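Long-range contacts in cellulosomal scaffoldin (PDB 4WI0), which carries a C-terminal X-module and dockerin that binds calcium and docks onto a type II cohesin, and as a whole protein probably hydrolyses cellulose: residues K61-T66 / G92-G97; D101-L106 / G150-D155. The protein carries 1 engineered substitution. All blocks are in the same frame, centred on the assembly; numbering follows the deposited sequence.

Contact 1. Residues K61-T66 / G92-G97; sequences KANYLT and GDMAIG. With CA (calcium ion), chain C.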
loop_
_atom_site.group_PDB
_atom_site.type_symbol
_atom_site.label_atom_id
_atom_site.label_comp_id
_atom_site.label_asym_id
_atom_site.label_seq_id
_atom_site.Cartn_x
_atom_site.Cartn_y
_atom_site.Cartn_z
ATOM N N LYS B 61 2.838 -9.337 17.904
ATOM C CA LYS B 61 3.889 -9.523 16.892
ATOM C C LYS B 61 4.441 -8.158 16.547
ATOM O O LYS B 61 3.689 -7.186 16.481
ATOM C CB LYS B 61 3.356 -10.192 15.618
ATOM C CG LYS B 61 4.460 -10.680 14.685
ATOM C CD LYS B 61 3.909 -11.374 13.443
ATOM C CE LYS B 61 5.021 -11.665 12.445
ATOM N NZ LYS B 61 4.496 -12.270 11.190
ATOM N N ALA B 62 5.752 -8.085 16.344
ATOM C CA ALA B 62 6.415 -6.834 15.996
ATOM C C ALA B 62 5.695 -6.198 14.812
ATOM O O ALA B 62 5.382 -6.876 13.830
ATOM C CB ALA B 62 7.878 -7.079 15.665
ATOM N N ASN B 63 5.429 -4.899 14.930
ATOM C CA ASN B 63 4.730 -4.115 13.905
ATOM C C ASN B 63 3.253 -4.459 13.648
ATOM O O ASN B 63 2.698 -4.032 12.630
ATOM C CB ASN B 63 5.534 -4.101 12.590
ATOM C CG ASN B 63 6.863 -3.377 12.724
ATOM O OD1 ASN B 63 7.054 -2.546 13.606
ATOM N ND2 ASN B 63 7.790 -3.688 11.826
ATOM N N TYR B 64 2.626 -5.193 14.575
ATOM C CA TYR B 64 1.187 -5.473 14.561
ATOM C C TYR B 64 0.534 -4.910 15.812
ATOM O O TYR B 64 1.150 -4.879 16.881
ATOM C CB TYR B 64 0.909 -6.976 14.532
ATOM C CG TYR B 64 1.115 -7.598 13.187
ATOM C CD1 TYR B 64 2.383 -7.911 12.745
ATOM C CD2 TYR B 64 0.034 -7.862 12.345
ATOM C CE1 TYR B 64 2.587 -8.470 11.487
ATOM C CE2 TYR B 64 0.226 -8.426 11.090
ATOM C CZ TYR B 64 1.508 -8.723 10.664
ATOM O OH TYR B 64 1.708 -9.294 9.415
ATOM N N LEU B 65 -0.724 -4.504 15.680
ATOM C CA LEU B 65 -1.499 -4.000 16.809
ATOM C C LEU B 65 -1.882 -5.165 17.738
ATOM O O LEU B 65 -2.538 -6.124 17.330
ATOM C CB LEU B 65 -2.749 -3.286 16.307
ATOM C CG LEU B 65 -3.583 -2.547 17.336
ATOM C CD1 LEU B 65 -2.845 -1.315 17.835
ATOM C CD2 LEU B 65 -4.914 -2.174 16.715
ATOM N N THR B 66 -1.439 -5.075 18.981
ATOM C CA THR B 66 -1.684 -6.113 19.969
ATOM C C THR B 66 -3.186 -6.356 20.140
ATOM O O THR B 66 -3.979 -5.416 20.160
ATOM C CB THR B 66 -0.978 -5.754 21.303
ATOM O OG1 THR B 66 0.441 -5.841 21.107
ATOM C CG2 THR B 66 -1.394 -6.705 22.444
ATOM N N GLY B 92 0.736 -2.710 11.062
ATOM C CA GLY B 92 0.909 -1.263 10.930
ATOM C C GLY B 92 0.904 -0.434 12.202
ATOM O O GLY B 92 0.822 0.780 12.103
ATOM N N ASP B 93 0.952 -1.060 13.380
ATOM C CA ASP B 93 1.413 -0.356 14.587
ATOM C C ASP B 93 2.921 -0.579 14.691
ATOM O O ASP B 93 3.384 -1.584 15.243
ATOM C CB ASP B 93 0.703 -0.820 15.862
ATOM C CG ASP B 93 1.147 -0.030 17.086
ATOM O OD1 ASP B 93 1.670 1.082 16.890
ATOM O OD2 ASP B 93 0.993 -0.510 18.240
ATOM N N MET B 94 3.674 0.380 14.159
ATOM C CA MET B 94 5.096 0.223 13.885
ATOM C C MET B 94 5.963 0.563 15.094
ATOM O O MET B 94 5.625 1.449 15.879
ATOM C CB MET B 94 5.499 1.142 12.725
ATOM C CG MET B 94 4.643 1.007 11.477
ATOM S SD MET B 94 4.633 -0.661 10.799
ATOM C CE MET B 94 6.317 -0.761 10.217
ATOM N N ALA B 95 7.090 -0.136 15.221
ATOM C CA ALA B 95 8.109 0.207 16.211
ATOM C C ALA B 95 8.822 1.503 15.817
ATOM O O ALA B 95 9.603 1.536 14.862
ATOM C CB ALA B 95 9.107 -0.929 16.375
ATOM N N ILE B 96 8.526 2.569 16.561
ATOM C CA ILE B 96 9.089 3.897 16.327
ATOM C C ILE B 96 9.736 4.337 17.632
ATOM O O ILE B 96 9.073 4.387 18.673
ATOM C CB ILE B 96 8.003 4.919 15.924
ATOM C CG1 ILE B 96 7.224 4.425 14.699
ATOM C CG2 ILE B 96 8.632 6.278 15.626
ATOM C CD1 ILE B 96 5.941 5.187 14.438
ATOM N N GLY B 97 11.027 4.648 17.578
ATOM C CA GLY B 97 11.807 4.905 18.786
ATOM C C GLY B 97 11.965 3.649 19.626
ATOM O O GLY B 97 12.077 3.728 20.850
HETATM CA CA CA C . 1.492 3.275 16.111
HETATM O O HOH W 1 -0.012 -2.748 19.816
HETATM O O HOH W 2 3.796 3.213 16.933
HETATM O O HOH W 3 1.885 5.627 16.031
#
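Asp93 OD2 is gripped by two donors: a water that donates a hydrogen bond to it, the water oxygen 2.9 Å from Asp93 OD2, while accepting one from Thr66 N, and the backbone N of Gly102. With CG anti to the backbone N (chi1 -177°), the carboxylate reaches past Leu65, whose CD1 lies 3.9 Å from OD2, and turns OD1 to the calcium ion at 2.3 Å. Asp suits this place because its two oxygens can serve metal and backbone at once. Asp108, Asp101 and Ala103 O help to complete this dockerin calcium site, so the loop 61-66 of the X-module, between strands 53-60 and 67-74, packs beside Asp93, a ligand of the EF-hand-like site. That X-module loop begins with a type II turn, Lys61 to Tyr64. Asn63 is its third residue, where Asn tolerates the positive phi of 67°. Its backbone O accepts from Gly92 N at 2.8 Å, and its side-chain OD1 takes Ala95 N at 2.9 Å, nearly head-on. The chain of Met94, bent at chi2 and chi3, folds back over one face of the Asn63 amide, CE 3.7 Å from Asn63 CG. Gly92 sits at phi 111°, a conformation readily open to a residue with no side chain.

Contact 2. Residues D101-L106 / G150-D155; sequences DGAINL and GKVSSD. Engineered in segment 150-155: Gly150 (natural residue Asn). With CA (calcium ion), chain C.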
loop_
_atom_site.group_PDB
_atom_site.type_symbol
_atom_site.label_atom_id
_atom_site.label_comp_id
_atom_site.label_asym_id
_atom_site.label_seq_id
_atom_site.Cartn_x
_atom_site.Cartn_y
_atom_site.Cartn_z
ATOM N N ASP B 101 3.026 2.063 20.024
ATOM C CA ASP B 101 2.168 2.870 20.903
ATOM C C ASP B 101 0.713 2.388 20.976
ATOM O O ASP B 101 -0.114 3.032 21.610
ATOM C CB ASP B 101 2.236 4.357 20.502
ATOM C CG ASP B 101 1.641 4.630 19.130
ATOM O OD1 ASP B 101 1.249 3.668 18.445
ATOM O OD2 ASP B 101 1.564 5.814 18.735
ATOM N N GLY B 102 0.401 1.262 20.338
ATOM C CA GLY B 102 -0.948 0.689 20.410
ATOM C C GLY B 102 -2.011 1.499 19.681
ATOM O O GLY B 102 -3.190 1.469 20.039
ATOM N N ALA B 103 -1.581 2.241 18.672
ATOM C CA ALA B 103 -2.478 2.949 17.782
ATOM C C ALA B 103 -1.929 2.827 16.365
ATOM O O ALA B 103 -0.710 2.792 16.170
ATOM C CB ALA B 103 -2.584 4.404 18.176
ATOM N N ILE B 104 -2.830 2.754 15.392
ATOM C CA ILE B 104 -2.460 2.821 13.981
ATOM C C ILE B 104 -2.864 4.198 13.473
ATOM O O ILE B 104 -4.048 4.490 13.364
ATOM C CB ILE B 104 -3.161 1.720 13.172
ATOM C CG1 ILE B 104 -2.639 0.354 13.615
ATOM C CG2 ILE B 104 -2.938 1.926 11.677
ATOM C CD1 ILE B 104 -3.351 -0.821 12.977
ATOM N N ASN B 105 -1.884 5.050 13.187
ATOM C CA ASN B 105 -2.168 6.427 12.771
ATOM C C ASN B 105 -1.153 6.943 11.740
ATOM O O ASN B 105 -0.464 6.142 11.097
ATOM C CB ASN B 105 -2.285 7.332 14.013
ATOM C CG ASN B 105 -1.064 7.277 14.911
ATOM O OD1 ASN B 105 0.064 7.112 14.453
ATOM N ND2 ASN B 105 -1.287 7.446 16.216
ATOM N N LEU B 106 -1.075 8.262 11.562
ATOM C CA LEU B 106 -0.207 8.858 10.546
ATOM C C LEU B 106 1.277 8.547 10.766
ATOM O O LEU B 106 2.017 8.346 9.801
ATOM C CB LEU B 106 -0.415 10.377 10.489
ATOM C CG LEU B 106 0.293 11.165 9.386
ATOM C CD1 LEU B 106 -0.216 10.766 8.003
ATOM C CD2 LEU B 106 0.121 12.657 9.597
ATOM N N GLY B 150 -6.455 5.031 12.363
ATOM C CA GLY B 150 -7.103 5.646 13.516
ATOM C C GLY B 150 -7.639 4.664 14.544
ATOM O O GLY B 150 -8.395 5.054 15.412
ATOM N N LYS B 151 -7.242 3.395 14.464
ATOM C CA LYS B 151 -7.711 2.381 15.423
ATOM C C LYS B 151 -6.704 2.083 16.535
ATOM O O LYS B 151 -5.499 2.313 16.387
ATOM C CB LYS B 151 -8.061 1.070 14.697
ATOM C CG LYS B 151 -9.191 1.184 13.686
ATOM C CD LYS B 151 -10.534 1.486 14.348
ATOM C CE LYS B 151 -11.556 1.998 13.346
ATOM N NZ LYS B 151 -11.163 3.313 12.755
ATOM N N VAL B 152 -7.222 1.550 17.637
ATOM C CA VAL B 152 -6.422 1.151 18.795
ATOM C C VAL B 152 -6.796 -0.287 19.155
ATOM O O VAL B 152 -7.691 -0.867 18.544
ATOM C CB VAL B 152 -6.640 2.112 19.997
ATOM C CG1 VAL B 152 -6.185 3.521 19.635
ATOM C CG2 VAL B 152 -8.094 2.119 20.451
ATOM N N SER B 153 -6.114 -0.875 20.134
ATOM C CA SER B 153 -6.294 -2.310 20.422
ATOM C C SER B 153 -7.727 -2.682 20.833
ATOM O O SER B 153 -8.200 -3.758 20.494
ATOM C CB SER B 153 -5.284 -2.783 21.477
ATOM O OG SER B 153 -3.963 -2.704 20.957
ATOM N N SER B 154 -8.423 -1.786 21.532
ATOM C CA SER B 154 -9.792 -2.066 21.982
ATOM C C SER B 154 -10.837 -2.076 20.846
ATOM O O SER B 154 -12.000 -2.387 21.098
ATOM C CB SER B 154 -10.208 -1.066 23.066
ATOM O OG SER B 154 -10.123 0.269 22.597
ATOM N N ASP B 155 -10.435 -1.727 19.618
ATOM C CA ASP B 155 -11.350 -1.725 18.471
ATOM C C ASP B 155 -11.488 -3.094 17.792
ATOM O O ASP B 155 -12.395 -3.282 16.978
ATOM C CB ASP B 155 -10.913 -0.690 17.433
ATOM C CG ASP B 155 -10.990 0.736 17.948
ATOM O OD1 ASP B 155 -11.962 1.085 18.655
ATOM O OD2 ASP B 155 -10.081 1.521 17.630
HETATM CA CA CA C . 1.492 3.275 16.111
HETATM O O HOH W 2 3.796 3.213 16.933
HETATM O O HOH W 3 1.885 5.627 16.031
HETATM O O HOH W 4 -4.128 0.427 22.108
#
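Residues 103-104 and 151-152 run antiparallel as two short, weakly bonded strands: Ile104 N donates a hydrogen bond to Lys151 O at 2.9 Å (169° at the hydrogen). Gly150 N donates one to Ile104 O at 2.7 Å, more bent at 139°. Since Gly150 and Lys151 both face Ile104, the pairing contains a G1 beta bulge. Gly150, an engineered replacement for Asn, has the positive phi of that position. On one face of the pair Ala103 CB meets Val152 CG1 at 4.0 Å; the small methyl lets the branched valine come close to the backbone, Val152 CB lying against Gly102 O. A water donates to this carbonyl and accepts from Ser153 N, extending the join beyond the strands. Ile104 and Lys151 share the other face: the isoleucine is buried against His148, while the lysine amine leads outward to a salt bridge with an acidic side chain of the partner protein. Asp155 OD2 accepts from Val152 N at 2.9 Å and so ties the following 3-10 turn to its own strand. In the other segment, chi1 of 66° sets the carboxylate of Asp101 between its backbone N and carbonyl carbon; OD1 there accepts from Ala103 N, from above the carboxylate plane, in an Asx turn and binds calcium at 2.4 Å. Ala103 contributes its carbonyl O, at 2.3 Å, a role that asks little of the side chain. A metal-bound water donates to Asp101 OD2 and Asn105 OD1, the latter from the N-cap of helix 106-113. This loop-then-helix construction is that of the EF-hand-like calcium site of a dockerin.

The two contacts come in series along the chain, contact 1 closing before contact 2 opens, and their centres lie 10 Å apart on the same side of the chain's centre. They share one calcium ion: of its protein ligands, contact 1 supplies Asp93, contact 2 Asp101 and Ala103 O, and helix 106-113 Asp108, with two waters completing the site. Asp93 OD2 to Gly102 N and Leu65 against Gly102 join contact 1 to the calcium loop, while a hydrogen bond from Ser153 OG to Thr66 O joins it to the C-terminal segment. The contacts thus fasten the loop before strand 67-74 to the dockerin calcium site, consistent with X-module and dockerin acting together in binding cohesin.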